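Local coordinates for Phosphoglucomutase/phosphomannomutase family protein (Burkholderia thailandensis, PDB 3UW2), which probably catalyses intramolecular phosphate transfer on hexose phosphates, as a metal-dependent member of the phosphohexose mutase family, at residues A64-R69 and V94-V99; L112-G117 and E173-A178; V121-V126 and M141-A146. All coordinates share one frame; numbering follows the deposited sequence.

Contacts 1 and 3 join neighbouring strands of the mixed sheet of alpha/beta/alpha domain I; contact 2 packs the small 112-114/117-119 hairpin against strand 172-174 of that sheet and the residues just after it. Contact 1 (64-69 with 94-99) lies between the other two, about 10 Å from contact 2 and about 11 Å from contact 3; contacts 2 and 3 are about 17 Å apart, all between centres. Backbone pairing runs in the order 136-143, 124-127, 64-69, 92-98, 172-174, and contact 2 adds the hairpin by side-chain packing at the 172-174 end. Along the chain contact 1 closes first, and contact 3 (121-126 with 141-146) is nested inside the loop closed by contact 2 (112-117 with 173-178).

Contact 1 of 3, residues A64-R69 and V94-V99; sequences AVVVAR and VDVGMV. With EDO (1,2-ethanediol), chain C.
Val67 is bonded to strand 92-98 through both of its backbone polar atoms: its N donates to Val94 O at 2.8 Å, and its O accepts from Val96 N at 3.0 Å. Two residues earlier Val65 O takes the N-H of Val94. Beyond Val67 the parallel ladder slips by one residue, a beta bulge at which Val96 and Gly97 are accommodated opposite Ala68. Arg69 N therefore turns to Gly97 O, and Arg69 O receives Val99 N at 3.0 Å. The N-H of Gly97, which the ladder does not use, is taken up by Asp95 OD1 at 2.9 Å in an Asx turn, approaching on the anti side and 32° out of the carboxylate plane. Asp95 OD2 is bound by Tyr172 OH, so both carboxylate oxygens have a partner. The backbone of Val66 and Ala68 bonds to strand 124-127 and the residue before it, and Asp95 N and O bond to Glu173 and Tyr175.

Beside these bonds, Ala68 CB rests on Val96 CG2 at 3.6 Å and also meets Val99 CG2. At the far end Met98 CB sits over one face of the Arg69 guanidinium, 3.7 Å above the plane of the group. The Arg69 chain, extended from CG to NE, carries the group there, and its NH1 donates at 2.9 Å, almost straight, to O1 of an ethanediol, probably from the crystallisation liquor; the diol is also hydrogen-bonded to Gly71 O. Helix 75-88 packs on Val65 and Val67, completing a beta-alpha-beta crossover in which parallel strands 64-69 and 92-98 are neighbours within the alpha/beta/alpha domain I sheet.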
loop_
_atom_site.group_PDB
_atom_site.type_symbol
_atom_site.label_atom_id
_atom_site.label_comp_id
_atom_site.label_asym_id
_atom_site.label_seq_id
_atom_site.Cartn_x
_atom_site.Cartn_y
_atom_site.Cartn_z
ATOM N N ALA A 64 6.264 -5.960 23.965
ATOM C CA ALA A 64 7.346 -5.638 23.062
ATOM C C ALA A 64 6.805 -5.069 21.755
ATOM O O ALA A 64 5.731 -5.422 21.341
ATOM C CB ALA A 64 8.229 -6.845 22.772
ATOM N N VAL A 65 7.607 -4.220 21.110
ATOM C CA VAL A 65 7.252 -3.616 19.863
ATOM C C VAL A 65 8.524 -3.498 19.021
ATOM O O VAL A 65 9.586 -3.024 19.515
ATOM C CB VAL A 65 6.680 -2.182 20.073
ATOM C CG1 VAL A 65 6.405 -1.557 18.702
ATOM C CG2 VAL A 65 5.328 -2.248 20.809
ATOM N N VAL A 66 8.426 -3.891 17.751
ATOM C CA VAL A 66 9.485 -3.636 16.780
ATOM C C VAL A 66 9.363 -2.192 16.282
ATOM O O VAL A 66 8.228 -1.719 15.994
ATOM C CB VAL A 66 9.249 -4.564 15.555
ATOM C CG1 VAL A 66 10.157 -4.231 14.365
ATOM C CG2 VAL A 66 9.505 -5.993 15.952
ATOM N N VAL A 67 10.488 -1.481 16.119
ATOM C CA VAL A 67 10.414 -0.159 15.463
ATOM C C VAL A 67 11.343 -0.117 14.243
ATOM O O VAL A 67 12.291 -0.842 14.198
ATOM C CB VAL A 67 10.765 1.033 16.393
ATOM C CG1 VAL A 67 9.805 1.092 17.569
ATOM C CG2 VAL A 67 12.211 0.947 16.863
ATOM N N ALA A 68 11.017 0.697 13.227
ATOM C CA ALA A 68 11.819 0.788 12.030
ATOM C C ALA A 68 11.571 2.190 11.471
ATOM O O ALA A 68 10.624 2.881 11.900
ATOM C CB ALA A 68 11.367 -0.299 11.001
ATOM N N ARG A 69 12.411 2.586 10.524
ATOM C CA ARG A 69 12.249 3.892 9.891
ATOM C C ARG A 69 12.568 3.820 8.414
ATOM O O ARG A 69 13.309 2.907 7.968
ATOM C CB ARG A 69 13.141 4.943 10.625
ATOM C CG ARG A 69 14.639 4.603 10.544
ATOM C CD ARG A 69 15.429 5.824 11.051
ATOM N NE ARG A 69 16.861 5.619 10.958
ATOM C CZ ARG A 69 17.655 5.943 9.920
ATOM N NH1 ARG A 69 17.208 6.504 8.750
ATOM N NH2 ARG A 69 18.947 5.701 10.069
ATOM N N VAL A 94 12.518 -3.530 20.018
ATOM C CA VAL A 94 13.440 -4.138 19.060
ATOM C C VAL A 94 13.539 -3.232 17.848
ATOM O O VAL A 94 12.555 -3.024 17.106
ATOM C CB VAL A 94 12.974 -5.535 18.648
ATOM C CG1 VAL A 94 13.950 -6.137 17.624
ATOM C CG2 VAL A 94 12.893 -6.396 19.903
ATOM N N ASP A 95 14.718 -2.657 17.679
ATOM C CA ASP A 95 14.927 -1.662 16.648
ATOM C C ASP A 95 15.570 -2.329 15.419
ATOM O O ASP A 95 16.704 -2.759 15.489
ATOM C CB ASP A 95 15.785 -0.504 17.215
ATOM C CG ASP A 95 15.868 0.667 16.274
ATOM O OD1 ASP A 95 15.524 0.539 15.065
ATOM O OD2 ASP A 95 16.309 1.736 16.743
ATOM N N VAL A 96 14.823 -2.450 14.317
ATOM C CA VAL A 96 15.383 -3.119 13.147
ATOM C C VAL A 96 16.043 -2.117 12.175
ATOM O O VAL A 96 16.433 -2.516 11.051
ATOM C CB VAL A 96 14.345 -4.053 12.436
ATOM C CG1 VAL A 96 13.882 -5.187 13.405
ATOM C CG2 VAL A 96 13.138 -3.274 11.929
ATOM N N GLY A 97 16.114 -0.837 12.587
ATOM C CA GLY A 97 16.944 0.171 11.914
ATOM C C GLY A 97 16.166 0.701 10.697
ATOM O O GLY A 97 14.957 0.750 10.738
ATOM N N MET A 98 16.878 1.110 9.635
ATOM C CA MET A 98 16.267 1.761 8.455
ATOM C C MET A 98 16.010 0.698 7.385
ATOM O O MET A 98 16.940 0.115 6.804
ATOM C CB MET A 98 17.213 2.836 7.898
ATOM C CG MET A 98 16.626 3.606 6.687
ATOM S SD MET A 98 17.979 4.336 5.682
ATOM C CE MET A 98 18.837 2.881 5.014
ATOM N N VAL A 99 14.750 0.366 7.219
ATOM C CA VAL A 99 14.361 -0.713 6.290
ATOM C C VAL A 99 13.022 -0.329 5.658
ATOM O O VAL A 99 12.290 0.534 6.214
ATOM C CB VAL A 99 14.201 -2.066 6.976
ATOM C CG1 VAL A 99 15.541 -2.646 7.471
ATOM C CG2 VAL A 99 13.206 -1.970 8.151
HETATM C C1 EDO C . 19.232 8.773 7.344
HETATM O O1 EDO C . 18.936 7.558 6.612
HETATM C C2 EDO C . 18.617 10.034 6.734
HETATM O O2 EDO C . 18.522 9.784 5.330
#

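Contact 2 of 3, residues L112-G117 and E173-A178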
loop_
_atom_site.group_PDB
_atom_site.type_symbol
_atom_site.label_atom_id
_atom_site.label_comp_id
_atom_site.label_asym_id
_atom_site.label_seq_id
_atom_site.Cartn_x
_atom_site.Cartn_y
_atom_site.Cartn_z
ATOM N N LEU A 112 12.512 -13.939 16.037
ATOM C CA LEU A 112 13.666 -13.070 15.831
ATOM C C LEU A 112 14.756 -13.674 16.630
ATOM O O LEU A 112 14.559 -13.914 17.827
ATOM C CB LEU A 112 13.391 -11.677 16.407
ATOM C CG LEU A 112 12.245 -11.009 15.653
ATOM C CD1 LEU A 112 11.813 -9.688 16.280
ATOM C CD2 LEU A 112 12.649 -10.817 14.192
ATOM N N ALA A 113 15.919 -13.849 16.013
ATOM C CA ALA A 113 17.055 -14.518 16.699
ATOM C C ALA A 113 17.842 -13.485 17.486
ATOM O O ALA A 113 18.989 -13.217 17.164
ATOM C CB ALA A 113 17.942 -15.217 15.687
ATOM N N LEU A 114 17.196 -12.885 18.485
ATOM C CA LEU A 114 17.813 -11.901 19.381
ATOM C C LEU A 114 18.946 -12.481 20.276
ATOM O O LEU A 114 19.003 -13.673 20.503
ATOM C CB LEU A 114 16.740 -11.260 20.254
ATOM C CG LEU A 114 15.557 -10.585 19.555
ATOM C CD1 LEU A 114 14.671 -9.981 20.618
ATOM C CD2 LEU A 114 15.934 -9.571 18.446
ATOM N N SER A 115 19.837 -11.625 20.785
ATOM C CA SER A 115 21.042 -12.112 21.447
ATOM C C SER A 115 20.702 -12.774 22.777
ATOM O O SER A 115 21.411 -13.667 23.229
ATOM C CB SER A 115 22.074 -10.993 21.599
ATOM O OG SER A 115 21.741 -10.148 22.686
ATOM N N GLY A 116 19.592 -12.365 23.382
ATOM C CA GLY A 116 19.083 -13.067 24.561
ATOM C C GLY A 116 18.199 -14.283 24.267
ATOM O O GLY A 116 17.526 -14.796 25.167
ATOM N N GLY A 117 18.177 -14.737 23.011
ATOM C CA GLY A 117 17.326 -15.858 22.612
ATOM C C GLY A 117 16.180 -15.485 21.683
ATOM O O GLY A 117 15.804 -14.311 21.558
ATOM N N GLU A 173 16.998 -2.995 22.088
ATOM C CA GLU A 173 17.993 -3.816 21.412
ATOM C C GLU A 173 17.902 -3.500 19.946
ATOM O O GLU A 173 16.809 -3.360 19.426
ATOM C CB GLU A 173 17.649 -5.298 21.565
ATOM C CG GLU A 173 18.670 -6.218 20.887
ATOM C CD GLU A 173 18.470 -7.700 21.220
ATOM O OE1 GLU A 173 17.546 -8.036 22.005
ATOM O OE2 GLU A 173 19.274 -8.532 20.709
ATOM N N GLN A 174 19.047 -3.422 19.277
ATOM C CA GLN A 174 19.098 -3.309 17.799
ATOM C C GLN A 174 19.265 -4.668 17.139
ATOM O O GLN A 174 19.999 -5.519 17.639
ATOM C CB GLN A 174 20.191 -2.325 17.378
ATOM C CG GLN A 174 19.789 -0.883 17.746
ATOM C CD GLN A 174 20.914 0.098 17.452
ATOM O OE1 GLN A 174 22.048 -0.302 17.384
ATOM N NE2 GLN A 174 20.601 1.382 17.339
ATOM N N TYR A 175 18.513 -4.901 16.063
ATOM C CA TYR A 175 18.516 -6.193 15.425
ATOM C C TYR A 175 18.405 -6.030 13.923
ATOM O O TYR A 175 17.500 -5.338 13.428
ATOM C CB TYR A 175 17.348 -7.078 15.935
ATOM C CG TYR A 175 17.376 -8.453 15.321
ATOM C CD1 TYR A 175 18.364 -9.395 15.699
ATOM C CD2 TYR A 175 16.460 -8.810 14.306
ATOM C CE1 TYR A 175 18.402 -10.662 15.106
ATOM C CE2 TYR A 175 16.482 -10.074 13.716
ATOM C CZ TYR A 175 17.455 -11.001 14.115
ATOM O OH TYR A 175 17.494 -12.252 13.536
ATOM N N ASP A 176 19.333 -6.648 13.192
ATOM C CA ASP A 176 19.239 -6.554 11.745
ATOM C C ASP A 176 18.516 -7.792 11.211
ATOM O O ASP A 176 19.009 -8.897 11.279
ATOM C CB ASP A 176 20.629 -6.320 11.093
ATOM C CG ASP A 176 20.550 -6.053 9.555
ATOM O OD1 ASP A 176 19.503 -6.079 8.911
ATOM O OD2 ASP A 176 21.595 -5.819 8.978
ATOM N N VAL A 177 17.359 -7.559 10.635
ATOM C CA VAL A 177 16.452 -8.602 10.114
ATOM C C VAL A 177 16.561 -8.763 8.547
ATOM O O VAL A 177 15.889 -9.625 7.924
ATOM C CB VAL A 177 15.003 -8.236 10.518
ATOM C CG1 VAL A 177 14.422 -7.215 9.556
ATOM C CG2 VAL A 177 14.116 -9.475 10.517
ATOM N N ALA A 178 17.469 -8.012 7.926
ATOM C CA ALA A 178 17.587 -8.058 6.450
ATOM C C ALA A 178 17.980 -9.423 5.880
ATOM O O ALA A 178 17.413 -9.874 4.882
ATOM C CB ALA A 178 18.571 -6.977 5.970
HETATM O O HOH W 1 17.805 -10.253 23.450
#
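Leu114 lays its CD2 methyl over one face of the Tyr175 ring, a CH-pi contact 4.0 Å from the ring centroid and 30° off the normal. Its nearest ring atom is CG, so the methyl sits toward the root of the ring. Leu112 CD2 approaches the same ring obliquely, 3.9 Å from CE2, and reaches on to Val177 CG2. With its CG anti to the backbone N (chi1 -177°), Tyr175 sends the ring across to the 112-114 backbone, where Ala113 N makes a weak bond to the phenol OH; the stronger partner of that hydroxyl is Gln180 OE1.

Glu173 reaches the turn that follows with its chain fully extended. Its OE2 accepts the N-H of Ser115 at 3.1 Å, nearly straight at 176° and on the syn lone pair. The other oxygen, OE1, lies against Leu114 CD1 and takes a bond from a water that in turn accepts from Gly116 N. The carboxylate thus binds two amides of the type I turn 114-117, one directly and one through water.

Strand 172-174 pairs with strand 92-98, whose Val94 touches both Leu114 and Tyr175. Val177 packs on helix 101-107, and Asp176 caps the start of helix 178-186 through Ala178 N.

Contact 3 of 3, residues V121-V126 and M141-A146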
loop_
_atom_site.group_PDB
_atom_site.type_symbol
_atom_site.label_atom_id
_atom_site.label_comp_id
_atom_site.label_asym_id
_atom_site.label_seq_id
_atom_site.Cartn_x
_atom_site.Cartn_y
_atom_site.Cartn_z
ATOM N N VAL A 121 7.702 -11.026 18.307
ATOM C CA VAL A 121 7.188 -9.700 18.693
ATOM C C VAL A 121 6.154 -9.262 17.667
ATOM O O VAL A 121 6.520 -8.934 16.549
ATOM C CB VAL A 121 8.327 -8.638 18.776
ATOM C CG1 VAL A 121 7.797 -7.247 19.162
ATOM C CG2 VAL A 121 9.442 -9.016 19.769
ATOM N N ASP A 122 4.884 -9.192 18.026
ATOM C CA ASP A 122 3.888 -9.076 16.997
ATOM C C ASP A 122 3.273 -7.691 16.877
ATOM O O ASP A 122 2.259 -7.514 16.169
ATOM C CB ASP A 122 2.819 -10.186 17.118
ATOM C CG ASP A 122 1.955 -10.055 18.364
ATOM O OD1 ASP A 122 2.284 -9.277 19.252
ATOM O OD2 ASP A 122 0.936 -10.757 18.434
ATOM N N SER A 123 3.902 -6.682 17.477
ATOM C CA SER A 123 3.449 -5.285 17.164
ATOM C C SER A 123 4.625 -4.511 16.543
ATOM O O SER A 123 5.762 -4.840 16.825
ATOM C CB SER A 123 2.986 -4.597 18.456
ATOM O OG SER A 123 1.936 -5.359 19.034
ATOM N N CYS A 124 4.383 -3.515 15.683
ATOM C CA CYS A 124 5.514 -2.711 15.169
ATOM C C CYS A 124 5.051 -1.360 14.833
ATOM O O CYS A 124 3.849 -1.176 14.549
ATOM C CB CYS A 124 6.157 -3.292 13.908
ATOM S SG CYS A 124 5.039 -3.440 12.488
ATOM N N ILE A 125 5.990 -0.429 14.798
ATOM C CA ILE A 125 5.658 0.897 14.314
ATOM C C ILE A 125 6.779 1.268 13.334
ATOM O O ILE A 125 7.941 1.133 13.653
ATOM C CB ILE A 125 5.633 1.924 15.456
ATOM C CG1 ILE A 125 4.564 1.544 16.474
ATOM C CG2 ILE A 125 5.359 3.314 14.890
ATOM C CD1 ILE A 125 4.688 2.356 17.776
ATOM N N VAL A 126 6.419 1.700 12.143
ATOM C CA VAL A 126 7.407 2.106 11.185
ATOM C C VAL A 126 7.309 3.621 11.103
ATOM O O VAL A 126 6.211 4.180 10.886
ATOM C CB VAL A 126 7.234 1.401 9.805
ATOM C CG1 VAL A 126 8.400 1.828 8.869
ATOM C CG2 VAL A 126 7.265 -0.154 9.961
ATOM N N MET A 141 1.316 1.597 12.011
ATOM C CA MET A 141 1.269 0.884 13.290
ATOM C C MET A 141 0.592 -0.479 13.197
ATOM O O MET A 141 -0.531 -0.580 12.688
ATOM C CB MET A 141 0.525 1.726 14.290
ATOM C CG MET A 141 1.324 3.003 14.674
ATOM S SD MET A 141 0.287 4.222 15.508
ATOM C CE MET A 141 -0.806 4.740 14.188
ATOM N N VAL A 142 1.274 -1.505 13.668
ATOM C CA VAL A 142 0.649 -2.836 13.745
ATOM C C VAL A 142 0.570 -3.236 15.196
ATOM O O VAL A 142 1.596 -3.374 15.877
ATOM C CB VAL A 142 1.370 -3.859 12.859
ATOM C CG1 VAL A 142 0.771 -5.270 13.118
ATOM C CG2 VAL A 142 1.194 -3.458 11.378
ATOM N N LEU A 143 -0.652 -3.456 15.684
ATOM C CA LEU A 143 -0.825 -3.796 17.115
ATOM C C LEU A 143 -1.314 -5.266 17.261
ATOM O O LEU A 143 -2.425 -5.596 16.888
ATOM C CB LEU A 143 -1.755 -2.814 17.807
ATOM C CG LEU A 143 -2.357 -3.299 19.164
ATOM C CD1 LEU A 143 -1.294 -3.441 20.243
ATOM C CD2 LEU A 143 -3.568 -2.487 19.642
ATOM N N ARG A 144 -0.440 -6.141 17.734
ATOM C CA ARG A 144 -0.747 -7.588 17.839
ATOM C C ARG A 144 -1.281 -8.168 16.498
ATOM O O ARG A 144 -2.257 -8.910 16.477
ATOM C CB ARG A 144 -1.660 -7.956 19.078
ATOM C CG ARG A 144 -1.026 -7.478 20.408
ATOM C CD ARG A 144 -1.800 -7.833 21.688
ATOM N NE ARG A 144 -2.139 -9.226 21.662
ATOM C CZ ARG A 144 -3.372 -9.744 21.545
ATOM N NH1 ARG A 144 -4.460 -8.980 21.509
ATOM N NH2 ARG A 144 -3.462 -11.036 21.395
ATOM N N GLY A 145 -0.571 -7.899 15.396
ATOM C CA GLY A 145 -0.951 -8.426 14.099
ATOM C C GLY A 145 -1.980 -7.619 13.352
ATOM O O GLY A 145 -2.199 -7.889 12.166
ATOM N N ALA A 146 -2.647 -6.678 14.026
ATOM C CA ALA A 146 -3.698 -5.875 13.359
ATOM C C ALA A 146 -3.206 -4.477 12.940
ATOM O O ALA A 146 -2.620 -3.727 13.750
ATOM C CB ALA A 146 -4.942 -5.748 14.249
HETATM O O HOH W 2 -1.036 -12.227 19.927
#
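The carboxylate of Asp122 rests against Arg144, with Asp122 OD2 3.6 Å from Arg144 CA and 3.9 Å from Arg144 CB. The two side chains run the same way, their carboxylate and guanidinium planes 62° apart. Their charged ends do not touch; a water bridges them, donating to Asp122 OD2 and accepting from Arg144 NH2, while Arg144 NH1 is held by Gln60 OE1. Ser123 OG, set anti to the carbonyl carbon (chi1 -58°), accepts the backbone N-H of Arg144 at 2.8 Å. Asp122 O takes Gly145 N, so two successive amides of the type I' turn 143-146 are bonded to residues 122-123.

The turn adjoins a beta hairpin of strands 124-127 and 136-143 in the domain I sheet. There Cys124 and Val142 form an antiparallel hydrogen-bonded pair, Val142 N donating a hydrogen bond to Cys124 O at 2.7 Å and Cys124 N donating back to Val142 O. On one face Cys124 SG leans on Val142 CB at 3.7 Å, and Tyr105 of helix 101-107 touches both. On the other the side chains of Ile125 and Met141 run side by side, CG1 of Ile125 4.0 Å from CG of Met141, both against Phe53 of helix 43-59.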